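Microtubule-associated protein 1 light chain 3 (Plasmodium falciparum, PDB 4EOY) is a ubiquitin-fold Atg8 protein that binds a peptide of its partner Atg3, probably as part of the lipid-conjugation pathway of the autophagy-related machinery. Local coordinates at residues Arg31-Val35 and Met103-Tyr107; Val34-Asn40 and Leu117-Ser123; Leu67-Asn72 and Arg84-Leu90. The protein carries 3 engineered substitutions. All blocks are in the same frame, centred on the assembly; numbering follows the deposited sequence.

Interaction 1 of 3, residues Arg31-Val35 and Met103-Tyr107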
loop_
_atom_site.group_PDB
_atom_site.type_symbol
_atom_site.label_atom_id
_atom_site.label_comp_id
_atom_site.label_asym_id
_atom_site.label_seq_id
_atom_site.Cartn_x
_atom_site.Cartn_y
_atom_site.Cartn_z
ATOM N N ARG A 31 6.181 12.736 2.562
ATOM C CA ARG A 31 5.304 11.575 2.342
ATOM C C ARG A 31 6.008 10.510 1.493
ATOM O O ARG A 31 6.896 10.827 0.682
ATOM C CB ARG A 31 3.998 12.016 1.677
ATOM C CG ARG A 31 3.091 12.849 2.582
ATOM C CD ARG A 31 1.736 13.139 1.939
ATOM N NE ARG A 31 0.716 13.640 2.884
ATOM C CZ ARG A 31 -0.289 12.927 3.414
ATOM N NH1 ARG A 31 -0.464 11.640 3.124
ATOM N NH2 ARG A 31 -1.142 13.513 4.248
ATOM N N ILE A 32 5.626 9.247 1.676
ATOM C CA ILE A 32 6.231 8.157 0.901
ATOM C C ILE A 32 5.225 7.493 -0.017
ATOM O O ILE A 32 4.071 7.281 0.363
ATOM C CB ILE A 32 6.938 7.118 1.799
ATOM C CG1 ILE A 32 5.955 6.424 2.723
ATOM C CG2 ILE A 32 8.010 7.809 2.633
ATOM C CD1 ILE A 32 6.544 5.207 3.401
ATOM N N PRO A 33 5.645 7.203 -1.261
ATOM C CA PRO A 33 4.752 6.544 -2.194
ATOM C C PRO A 33 4.687 5.033 -1.948
ATOM O O PRO A 33 5.720 4.354 -1.977
ATOM C CB PRO A 33 5.377 6.864 -3.558
ATOM C CG PRO A 33 6.821 7.071 -3.277
ATOM C CD PRO A 33 6.890 7.658 -1.911
ATOM N N VAL A 34 3.475 4.532 -1.718
ATOM C CA VAL A 34 3.245 3.135 -1.416
ATOM C C VAL A 34 2.235 2.568 -2.398
ATOM O O VAL A 34 1.231 3.219 -2.683
ATOM C CB VAL A 34 2.707 2.960 0.011
ATOM C CG1 VAL A 34 2.383 1.506 0.279
ATOM C CG2 VAL A 34 3.714 3.475 1.014
ATOM N N VAL A 35 2.506 1.363 -2.909
ATOM C CA VAL A 35 1.583 0.631 -3.763
ATOM C C VAL A 35 1.203 -0.667 -3.062
ATOM O O VAL A 35 2.076 -1.398 -2.600
ATOM C CB VAL A 35 2.200 0.303 -5.136
ATOM C CG1 VAL A 35 1.137 -0.275 -6.079
ATOM C CG2 VAL A 35 2.804 1.551 -5.747
ATOM N N MET A 103 6.756 4.592 9.123
ATOM C CA MET A 103 6.613 4.238 7.709
ATOM C C MET A 103 7.809 4.695 6.888
ATOM O O MET A 103 8.072 4.155 5.815
ATOM C CB MET A 103 5.317 4.826 7.108
ATOM C CG MET A 103 4.043 4.033 7.420
ATOM S SD MET A 103 4.052 2.341 6.766
ATOM C CE MET A 103 4.296 2.573 5.014
ATOM N N GLN A 104 8.547 5.689 7.379
ATOM C CA GLN A 104 9.785 6.074 6.724
ATOM C C GLN A 104 10.807 4.938 6.793
ATOM O O GLN A 104 11.556 4.729 5.843
ATOM C CB GLN A 104 10.369 7.332 7.359
ATOM C CG GLN A 104 11.648 7.837 6.693
ATOM C CD GLN A 104 11.423 8.343 5.277
ATOM O OE1 GLN A 104 10.303 8.747 4.913
ATOM N NE2 GLN A 104 12.486 8.346 4.469
ATOM N N ASP A 105 10.846 4.230 7.923
ATOM C CA ASP A 105 11.820 3.177 8.134
ATOM C C ASP A 105 11.608 2.071 7.106
ATOM O O ASP A 105 12.542 1.673 6.404
ATOM C CB ASP A 105 11.733 2.659 9.564
ATOM C CG ASP A 105 12.289 3.643 10.559
ATOM O OD1 ASP A 105 13.378 4.229 10.268
ATOM O OD2 ASP A 105 11.655 3.828 11.629
ATOM N N LEU A 106 10.363 1.633 6.973
ATOM C CA LEU A 106 9.998 0.680 5.943
ATOM C C LEU A 106 10.474 1.164 4.591
ATOM O O LEU A 106 11.027 0.379 3.809
ATOM C CB LEU A 106 8.481 0.450 5.916
ATOM C CG LEU A 106 7.999 -0.793 6.651
ATOM C CD1 LEU A 106 8.401 -0.734 8.107
ATOM C CD2 LEU A 106 6.489 -0.991 6.492
ATOM N N TYR A 107 10.252 2.450 4.308
ATOM C CA TYR A 107 10.642 3.018 3.028
ATOM C C TYR A 107 12.149 2.935 2.855
ATOM O O TYR A 107 12.619 2.442 1.850
ATOM C CB TYR A 107 10.187 4.467 2.907
ATOM C CG TYR A 107 10.405 5.059 1.544
ATOM C CD1 TYR A 107 9.588 4.719 0.493
ATOM C CD2 TYR A 107 11.417 5.969 1.310
ATOM C CE1 TYR A 107 9.776 5.246 -0.766
ATOM C CE2 TYR A 107 11.615 6.519 0.049
ATOM C CZ TYR A 107 10.782 6.149 -0.987
ATOM O OH TYR A 107 10.943 6.671 -2.260
#

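Interaction 2 of 3, residues Val34-Asn40 and Leu117-Ser123. Engineered in segment 34-40: Ile36 (natural residue Cys). Engineered in segment 117-123: Ser123 (natural residue Cys).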
loop_
_atom_site.group_PDB
_atom_site.type_symbol
_atom_site.label_atom_id
_atom_site.label_comp_id
_atom_site.label_asym_id
_atom_site.label_seq_id
_atom_site.Cartn_x
_atom_site.Cartn_y
_atom_site.Cartn_z
ATOM N N VAL A 34 3.475 4.532 -1.718
ATOM C CA VAL A 34 3.245 3.135 -1.416
ATOM C C VAL A 34 2.235 2.568 -2.398
ATOM O O VAL A 34 1.231 3.219 -2.683
ATOM C CB VAL A 34 2.707 2.960 0.011
ATOM C CG1 VAL A 34 2.383 1.506 0.279
ATOM C CG2 VAL A 34 3.714 3.475 1.014
ATOM N N VAL A 35 2.506 1.363 -2.909
ATOM C CA VAL A 35 1.583 0.631 -3.763
ATOM C C VAL A 35 1.203 -0.667 -3.062
ATOM O O VAL A 35 2.076 -1.398 -2.600
ATOM C CB VAL A 35 2.200 0.303 -5.136
ATOM C CG1 VAL A 35 1.137 -0.275 -6.079
ATOM C CG2 VAL A 35 2.804 1.551 -5.747
ATOM N N ILE A 36 -0.093 -0.954 -2.985
ATOM C CA ILE A 36 -0.574 -2.184 -2.338
ATOM C C ILE A 36 -0.952 -3.252 -3.365
ATOM O O ILE A 36 -1.645 -2.969 -4.354
ATOM C CB ILE A 36 -1.798 -1.928 -1.450
ATOM C CG1 ILE A 36 -2.326 -3.246 -0.877
ATOM C CG2 ILE A 36 -2.910 -1.311 -2.254
ATOM C CD1 ILE A 36 -3.200 -3.059 0.329
ATOM N N GLU A 37 -0.529 -4.483 -3.124
ATOM C CA GLU A 37 -0.767 -5.567 -4.081
ATOM C C GLU A 37 -1.309 -6.817 -3.408
ATOM O O GLU A 37 -0.898 -7.177 -2.304
ATOM C CB GLU A 37 0.533 -5.895 -4.801
ATOM C CG GLU A 37 0.391 -5.980 -6.310
ATOM C CD GLU A 37 0.390 -4.622 -6.989
ATOM O OE1 GLU A 37 1.372 -3.859 -6.817
ATOM O OE2 GLU A 37 -0.589 -4.331 -7.711
ATOM N N ARG A 38 -2.252 -7.464 -4.082
ATOM C CA ARG A 38 -2.861 -8.700 -3.630
ATOM C C ARG A 38 -1.930 -9.859 -3.931
ATOM O O ARG A 38 -1.488 -10.009 -5.072
ATOM C CB ARG A 38 -4.169 -8.915 -4.393
ATOM C CG ARG A 38 -5.038 -10.047 -3.880
ATOM C CD ARG A 38 -6.404 -9.945 -4.533
ATOM N NE ARG A 38 -7.303 -11.050 -4.197
ATOM C CZ ARG A 38 -7.537 -12.112 -4.959
ATOM N NH1 ARG A 38 -6.934 -12.278 -6.137
ATOM N NH2 ARG A 38 -8.403 -13.016 -4.545
ATOM N N ALA A 39 -1.667 -10.689 -2.921
ATOM C CA ALA A 39 -0.564 -11.652 -2.983
ATOM C C ALA A 39 -0.998 -13.113 -3.057
ATOM O O ALA A 39 -0.156 -13.997 -3.256
ATOM C CB ALA A 39 0.348 -11.459 -1.791
ATOM N N ASN A 40 -2.287 -13.376 -2.856
ATOM C CA ASN A 40 -2.829 -14.721 -3.077
ATOM C C ASN A 40 -4.258 -14.685 -3.614
ATOM O O ASN A 40 -4.872 -13.621 -3.724
ATOM C CB ASN A 40 -2.710 -15.597 -1.820
ATOM C CG ASN A 40 -3.784 -15.323 -0.788
ATOM O OD1 ASN A 40 -4.201 -14.185 -0.563
ATOM N ND2 ASN A 40 -4.199 -16.375 -0.105
ATOM N N LEU A 117 7.402 1.912 -2.362
ATOM C CA LEU A 117 7.329 0.894 -1.342
ATOM C C LEU A 117 6.191 -0.062 -1.699
ATOM O O LEU A 117 5.005 0.310 -1.672
ATOM C CB LEU A 117 7.101 1.495 0.030
ATOM C CG LEU A 117 7.130 0.484 1.188
ATOM C CD1 LEU A 117 8.522 -0.102 1.285
ATOM C CD2 LEU A 117 6.679 1.141 2.490
ATOM N N TYR A 118 6.552 -1.299 -2.028
ATOM C CA TYR A 118 5.565 -2.306 -2.404
ATOM C C TYR A 118 5.173 -3.106 -1.192
ATOM O O TYR A 118 6.036 -3.599 -0.439
ATOM C CB TYR A 118 6.125 -3.235 -3.470
ATOM C CG TYR A 118 6.184 -2.619 -4.854
ATOM C CD1 TYR A 118 7.289 -1.899 -5.263
ATOM C CD2 TYR A 118 5.132 -2.767 -5.746
ATOM C CE1 TYR A 118 7.345 -1.332 -6.518
ATOM C CE2 TYR A 118 5.186 -2.212 -7.008
ATOM C CZ TYR A 118 6.295 -1.486 -7.384
ATOM O OH TYR A 118 6.325 -0.923 -8.649
ATOM N N MET A 119 3.877 -3.179 -0.956
ATOM C CA MET A 119 3.333 -3.947 0.161
ATOM C C MET A 119 2.238 -4.878 -0.341
ATOM O O MET A 119 1.530 -4.570 -1.313
ATOM C CB MET A 119 2.788 -3.004 1.230
ATOM C CG MET A 119 3.881 -2.195 1.919
ATOM S SD MET A 119 3.176 -1.279 3.287
ATOM C CE MET A 119 2.829 -2.583 4.477
ATOM N N GLU A 120 2.105 -6.034 0.289
ATOM C CA GLU A 120 1.192 -7.049 -0.233
ATOM C C GLU A 120 0.279 -7.564 0.830
ATOM O O GLU A 120 0.646 -7.596 1.994
ATOM C CB GLU A 120 1.991 -8.216 -0.823
ATOM C CG GLU A 120 2.829 -7.833 -2.034
ATOM C CD GLU A 120 3.608 -8.992 -2.596
ATOM O OE1 GLU A 120 4.265 -9.687 -1.797
ATOM O OE2 GLU A 120 3.574 -9.203 -3.835
ATOM N N TYR A 121 -0.929 -7.955 0.439
ATOM C CA TYR A 121 -1.857 -8.545 1.379
ATOM C C TYR A 121 -2.219 -9.943 0.927
ATOM O O TYR A 121 -2.270 -10.243 -0.275
ATOM C CB TYR A 121 -3.111 -7.691 1.600
ATOM C CG TYR A 121 -3.981 -7.383 0.384
ATOM C CD1 TYR A 121 -5.026 -8.211 0.015
ATOM C CD2 TYR A 121 -3.808 -6.215 -0.332
ATOM C CE1 TYR A 121 -5.842 -7.908 -1.055
ATOM C CE2 TYR A 121 -4.615 -5.907 -1.417
ATOM C CZ TYR A 121 -5.624 -6.766 -1.781
ATOM O OH TYR A 121 -6.418 -6.431 -2.858
ATOM N N SER A 122 -2.427 -10.789 1.930
ATOM C CA SER A 122 -2.781 -12.158 1.746
ATOM C C SER A 122 -3.818 -12.565 2.782
ATOM O O SER A 122 -3.905 -11.961 3.842
ATOM C CB SER A 122 -1.551 -13.030 1.901
ATOM O OG SER A 122 -1.896 -14.373 1.631
ATOM N N SER A 123 -4.598 -13.586 2.460
ATOM C CA SER A 123 -5.506 -14.204 3.445
ATOM C C SER A 123 -4.765 -15.188 4.369
ATOM O O SER A 123 -5.306 -15.594 5.398
ATOM C CB SER A 123 -6.645 -14.933 2.736
ATOM O OG SER A 123 -6.144 -15.950 1.874
HETATM O O HOH W 1 1.592 -10.149 -5.668
#

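Interaction 3 of 3, residues Leu67-Asn72 and Arg84-Leu90. With ACT (acetate ion), chain H.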
loop_
_atom_site.group_PDB
_atom_site.type_symbol
_atom_site.label_atom_id
_atom_site.label_comp_id
_atom_site.label_asym_id
_atom_site.label_seq_id
_atom_site.Cartn_x
_atom_site.Cartn_y
_atom_site.Cartn_z
ATOM N N LEU A 67 -5.112 0.233 6.408
ATOM C CA LEU A 67 -5.106 -0.634 5.224
ATOM C C LEU A 67 -6.104 -1.792 5.360
ATOM O O LEU A 67 -6.721 -2.197 4.380
ATOM C CB LEU A 67 -3.693 -1.154 4.964
ATOM C CG LEU A 67 -3.344 -1.538 3.532
ATOM C CD1 LEU A 67 -3.678 -0.428 2.559
ATOM C CD2 LEU A 67 -1.865 -1.872 3.437
ATOM N N HIS A 68 -6.266 -2.302 6.583
ATOM C CA HIS A 68 -7.265 -3.318 6.895
ATOM C C HIS A 68 -8.642 -2.868 6.494
ATOM O O HIS A 68 -9.392 -3.625 5.877
ATOM C CB HIS A 68 -7.264 -3.609 8.393
ATOM C CG HIS A 68 -7.912 -4.922 8.770
ATOM N ND1 HIS A 68 -9.194 -5.218 8.463
ATOM C CD2 HIS A 68 -7.417 -6.018 9.489
ATOM C CE1 HIS A 68 -9.499 -6.448 8.939
ATOM N NE2 HIS A 68 -8.412 -6.938 9.563
ATOM N N GLN A 69 -8.988 -1.639 6.859
ATOM C CA GLN A 69 -10.314 -1.090 6.576
ATOM C C GLN A 69 -10.499 -0.905 5.085
ATOM O O GLN A 69 -11.502 -1.347 4.517
ATOM C CB GLN A 69 -10.517 0.262 7.273
ATOM C CG GLN A 69 -10.301 0.239 8.773
ATOM C CD GLN A 69 -11.124 -0.828 9.449
ATOM O OE1 GLN A 69 -12.333 -0.875 9.274
ATOM N NE2 GLN A 69 -10.473 -1.699 10.223
ATOM N N HIS A 70 -9.514 -0.277 4.441
ATOM C CA HIS A 70 -9.603 -0.021 2.996
ATOM C C HIS A 70 -9.874 -1.297 2.230
ATOM O O HIS A 70 -10.815 -1.364 1.413
ATOM C CB HIS A 70 -8.345 0.685 2.510
ATOM C CG HIS A 70 -8.352 1.031 1.038
ATOM N ND1 HIS A 70 -9.117 2.018 0.521
ATOM C CD2 HIS A 70 -7.632 0.490 -0.030
ATOM C CE1 HIS A 70 -8.919 2.096 -0.812
ATOM N NE2 HIS A 70 -8.007 1.161 -1.153
ATOM N N ILE A 71 -9.086 -2.339 2.499
ATOM C CA ILE A 71 -9.227 -3.595 1.751
ATOM C C ILE A 71 -10.619 -4.212 1.943
ATOM O O ILE A 71 -11.160 -4.856 1.033
ATOM C CB ILE A 71 -8.154 -4.620 2.145
ATOM C CG1 ILE A 71 -6.768 -4.117 1.726
ATOM C CG2 ILE A 71 -8.441 -5.978 1.496
ATOM C CD1 ILE A 71 -5.610 -4.731 2.507
ATOM N N ASN A 72 -11.198 -3.995 3.122
ATOM C CA ASN A 72 -12.497 -4.563 3.457
ATOM C C ASN A 72 -13.712 -3.675 3.160
ATOM O O ASN A 72 -14.826 -4.080 3.425
ATOM C CB ASN A 72 -12.497 -4.992 4.924
ATOM C CG ASN A 72 -11.643 -6.213 5.159
ATOM O OD1 ASN A 72 -11.620 -7.129 4.344
ATOM N ND2 ASN A 72 -10.928 -6.229 6.267
ATOM N N ARG A 84 -17.126 -5.254 5.046
ATOM C CA ARG A 84 -17.231 -6.664 5.420
ATOM C C ARG A 84 -15.948 -7.106 6.123
ATOM O O ARG A 84 -14.876 -7.051 5.523
ATOM C CB ARG A 84 -17.452 -7.537 4.191
ATOM C CG ARG A 84 -17.678 -9.006 4.541
ATOM C CD ARG A 84 -18.098 -9.840 3.346
ATOM N NE ARG A 84 -19.445 -9.519 2.884
ATOM C CZ ARG A 84 -20.094 -10.178 1.926
ATOM N NH1 ARG A 84 -19.532 -11.216 1.304
ATOM N NH2 ARG A 84 -21.320 -9.798 1.593
ATOM N N GLU A 85 -16.074 -7.564 7.371
ATOM C CA GLU A 85 -14.943 -8.063 8.170
ATOM C C GLU A 85 -14.332 -9.352 7.591
ATOM O O GLU A 85 -15.034 -10.358 7.384
ATOM C CB GLU A 85 -15.383 -8.323 9.614
ATOM C CG GLU A 85 -14.409 -9.133 10.476
ATOM C CD GLU A 85 -13.180 -8.345 10.925
ATOM O OE1 GLU A 85 -12.550 -7.672 10.080
ATOM O OE2 GLU A 85 -12.830 -8.410 12.128
ATOM N N ARG A 86 -13.029 -9.293 7.327
ATOM C CA ARG A 86 -12.238 -10.438 6.867
ATOM C C ARG A 86 -10.859 -10.337 7.510
ATOM O O ARG A 86 -10.371 -9.227 7.777
ATOM C CB ARG A 86 -12.064 -10.400 5.359
ATOM C CG ARG A 86 -13.344 -10.474 4.547
ATOM C CD ARG A 86 -12.939 -10.215 3.129
ATOM N NE ARG A 86 -13.830 -9.648 2.196
ATOM C CZ ARG A 86 -14.564 -8.592 1.920
ATOM N NH1 ARG A 86 -15.495 -8.975 1.084
ATOM N NH2 ARG A 86 -14.317 -7.300 2.060
ATOM N N THR A 87 -10.240 -11.491 7.764
ATOM C CA THR A 87 -8.872 -11.542 8.281
ATOM C C THR A 87 -7.885 -11.274 7.137
ATOM O O THR A 87 -7.965 -11.900 6.081
ATOM C CB THR A 87 -8.560 -12.894 8.992
ATOM O OG1 THR A 87 -7.170 -12.955 9.332
ATOM C CG2 THR A 87 -8.866 -14.083 8.112
ATOM N N ILE A 88 -6.979 -10.317 7.353
ATOM C CA ILE A 88 -5.947 -9.958 6.378
ATOM C C ILE A 88 -4.560 -10.045 7.013
ATOM O O ILE A 88 -4.379 -9.690 8.167
ATOM C CB ILE A 88 -6.145 -8.525 5.847
ATOM C CG1 ILE A 88 -7.532 -8.381 5.208
ATOM C CG2 ILE A 88 -5.058 -8.166 4.840
ATOM C CD1 ILE A 88 -7.864 -6.959 4.793
ATOM N N TYR A 89 -3.592 -10.537 6.250
ATOM C CA TYR A 89 -2.195 -10.483 6.650
ATOM C C TYR A 89 -1.427 -9.614 5.675
ATOM O O TYR A 89 -1.553 -9.787 4.454
ATOM C CB TYR A 89 -1.596 -11.880 6.653
ATOM C CG TYR A 89 -2.240 -12.803 7.652
ATOM C CD1 TYR A 89 -1.806 -12.856 8.963
ATOM C CD2 TYR A 89 -3.297 -13.631 7.275
ATOM C CE1 TYR A 89 -2.395 -13.720 9.875
ATOM C CE2 TYR A 89 -3.895 -14.487 8.174
ATOM C CZ TYR A 89 -3.443 -14.534 9.468
ATOM O OH TYR A 89 -4.038 -15.398 10.358
ATOM N N LEU A 90 -0.647 -8.680 6.217
ATOM C CA LEU A 90 0.114 -7.719 5.411
ATOM C C LEU A 90 1.619 -8.023 5.375
ATOM O O LEU A 90 2.211 -8.472 6.373
ATOM C CB LEU A 90 -0.101 -6.311 5.951
ATOM C CG LEU A 90 -1.547 -5.797 5.865
ATOM C CD1 LEU A 90 -1.675 -4.450 6.570
ATOM C CD2 LEU A 90 -2.000 -5.697 4.411
HETATM C C ACT H . -0.425 -8.254 10.291
HETATM O O ACT H . 0.095 -7.890 9.213
HETATM O OXT ACT H . -0.529 -9.467 10.598
HETATM C CH3 ACT H . -0.927 -7.210 11.246
#

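Interaction 1 of 3, residues Arg31-Val35 and Met103-Tyr107
Ile32 packs on helix 103-107 with both its branches, and the two touch different things. The methyl CG2 lies over one face of the Tyr107 ring. It sits 4.1 Å from the ring centroid, 23° off the ring normal, and is displaced toward the rim. This is a CH-pi contact. The two side chains run antiparallel. Ile32 CB lies near Tyr107 CD1, and Tyr107 CB near Ile32 CD1. Further out on the ring, CE1 of Tyr107 meets CD of Pro33 at 3.9 Å, at a slant.

The other branch of Ile32 runs toward the start of the helix. CG1 stands between the backbone nitrogen and the carbonyl carbon (chi1 63°). From there CD1 of Ile32 makes a tight contact with the helix carbonyl, 3.0 Å from Met103 O. CD1 also lies 3.8 Å from CB of Tyr107 and equally close to CE of Met103. Met103 is bent at both chi2 and chi3, which curls its CE methyl back toward the strand. The same methyl reaches CG2 of Val34 at 4.1 Å, the two side chains crossing at about a right angle. OE1 of Gln104 comes to 3.4 Å from CG2 of Ile32, while NE2 of Gln104 bonds to Glu108.

On the strand, Arg31 and Pro33 also pack on the bound Atg3 peptide. The strand's backbone bonds go largely to strands 51-55 and 117-122, and Tyr107 OH bonds to the carbonyl of Gly115. Met103 O accepts from Tyr107 N at 3.2 Å, a bond within the helix. Helix and sheet are thus held here mainly by apolar and ring-face contact, with no hydrogen bond across it.

Interaction 2 of 3, residues Val34-Asn40 and Leu117-Ser123
Val35 and Met119 join the two strands through backbone bonds of a parallel pair. Val35 N donates to Leu117 O, and Met119 N donates to Val35 O at 3.0 Å. Glu37 and Tyr121 repeat the pattern, and Ala39 N ends it on Tyr121 O at 2.8 Å. Past the strands, the amide of Asn40 holds Ser123, an engineered residue. ND2 of Asn40 gives a nearly straight bond (176°) to Ser123 OG at 2.8 Å, in the amide plane. Ser123 N reaches Asn40 OD1 at 3.1 Å from above the carbonyl plane.

Tyr121 makes the largest single contribution. CA of Arg38 lies over the centre of its ring, 3.9 Å from the centroid, a CH-pi contact. CG1 of Ile36, also engineered, meets the ring edge in plane. A water links Arg38 O with Glu120 OE2.

Glu37, whose side chain comes within about 3 Å of a bound calcium ion, forms a salt bridge with Lys50. On the face of Ile36 and Tyr121 lies helix 60-72, through Leu67 and Ile71; Leu117 meets helix 103-110. Strands 51-55 and 89-92 flank this central pair, as in the ubiquitin fold.

Interaction 3 of 3, residues Leu67-Asn72 and Arg84-Leu90
The first torsions turn His68 and Ile88 toward each other. In His68, CG is anti to the backbone nitrogen (chi1 -161°), which carries the ring toward segment 84-90. In Ile88, CG1 is anti to the carbonyl carbon (chi1 -58°) and the chain then extends, so CD1 points at the helix. That methyl sits over one face of the His68 ring, offset toward the rim. It also presses on CG2 of Ile71 at 3.5 Å, a tight carbon pair. The Asn72 side chain faces that of Ile88, with Asn72 ND2 3.5 Å from Ile88 CD1.

Further along, Leu67 CD2 meets Leu90 CD2 at 3.9 Å. CD1 of Ile71 also touches Leu90.

The polar contacts gather round Asn72 and the carbonyl of Arg86. Arg84 N donates to Asn72 O at 3.0 Å (156° at the hydrogen). ND2 of Asn72 makes a weak bond to Arg86 O at 3.4 Å. CE1 of His68 comes to 3.1 Å from that same carbonyl oxygen. The Arg86 and Asn72 side chains run past each other in opposite directions, with amide and guanidinium planes 31° apart.

An acetate, probably from the crystallisation liquor, accepts a bond from Leu90 N at 3.2 Å. The helix is therefore tied to the stretch after the hairpin in two ways: by backbone and amide bonds near Asn72, and by aliphatic contact of Leu67 and Ile71 with Ile88 and Leu90.

In the fold
From the N terminus, strand 31-38 opens both interaction 1 and interaction 2. Interaction 1 closes the chain back on it with helix 103-110. Interaction 2 closes a slightly longer loop with strand 117-122. These two loops cross, since they overlap and neither contains the other. They share Val34 and Val35 and touch through Leu117. Interaction 3 is a short closure between helix 60-72 and the segment leading into strand 89-92. It lies within both larger loops. It touches interaction 2, where Tyr89 pairs with Ser122 and Leu90 packs on Tyr121, but not interaction 1. Together they bring helices 60-72 and 103-110 to one mixed sheet, with interactions 1 and 3 on opposite sides of the chain's centre.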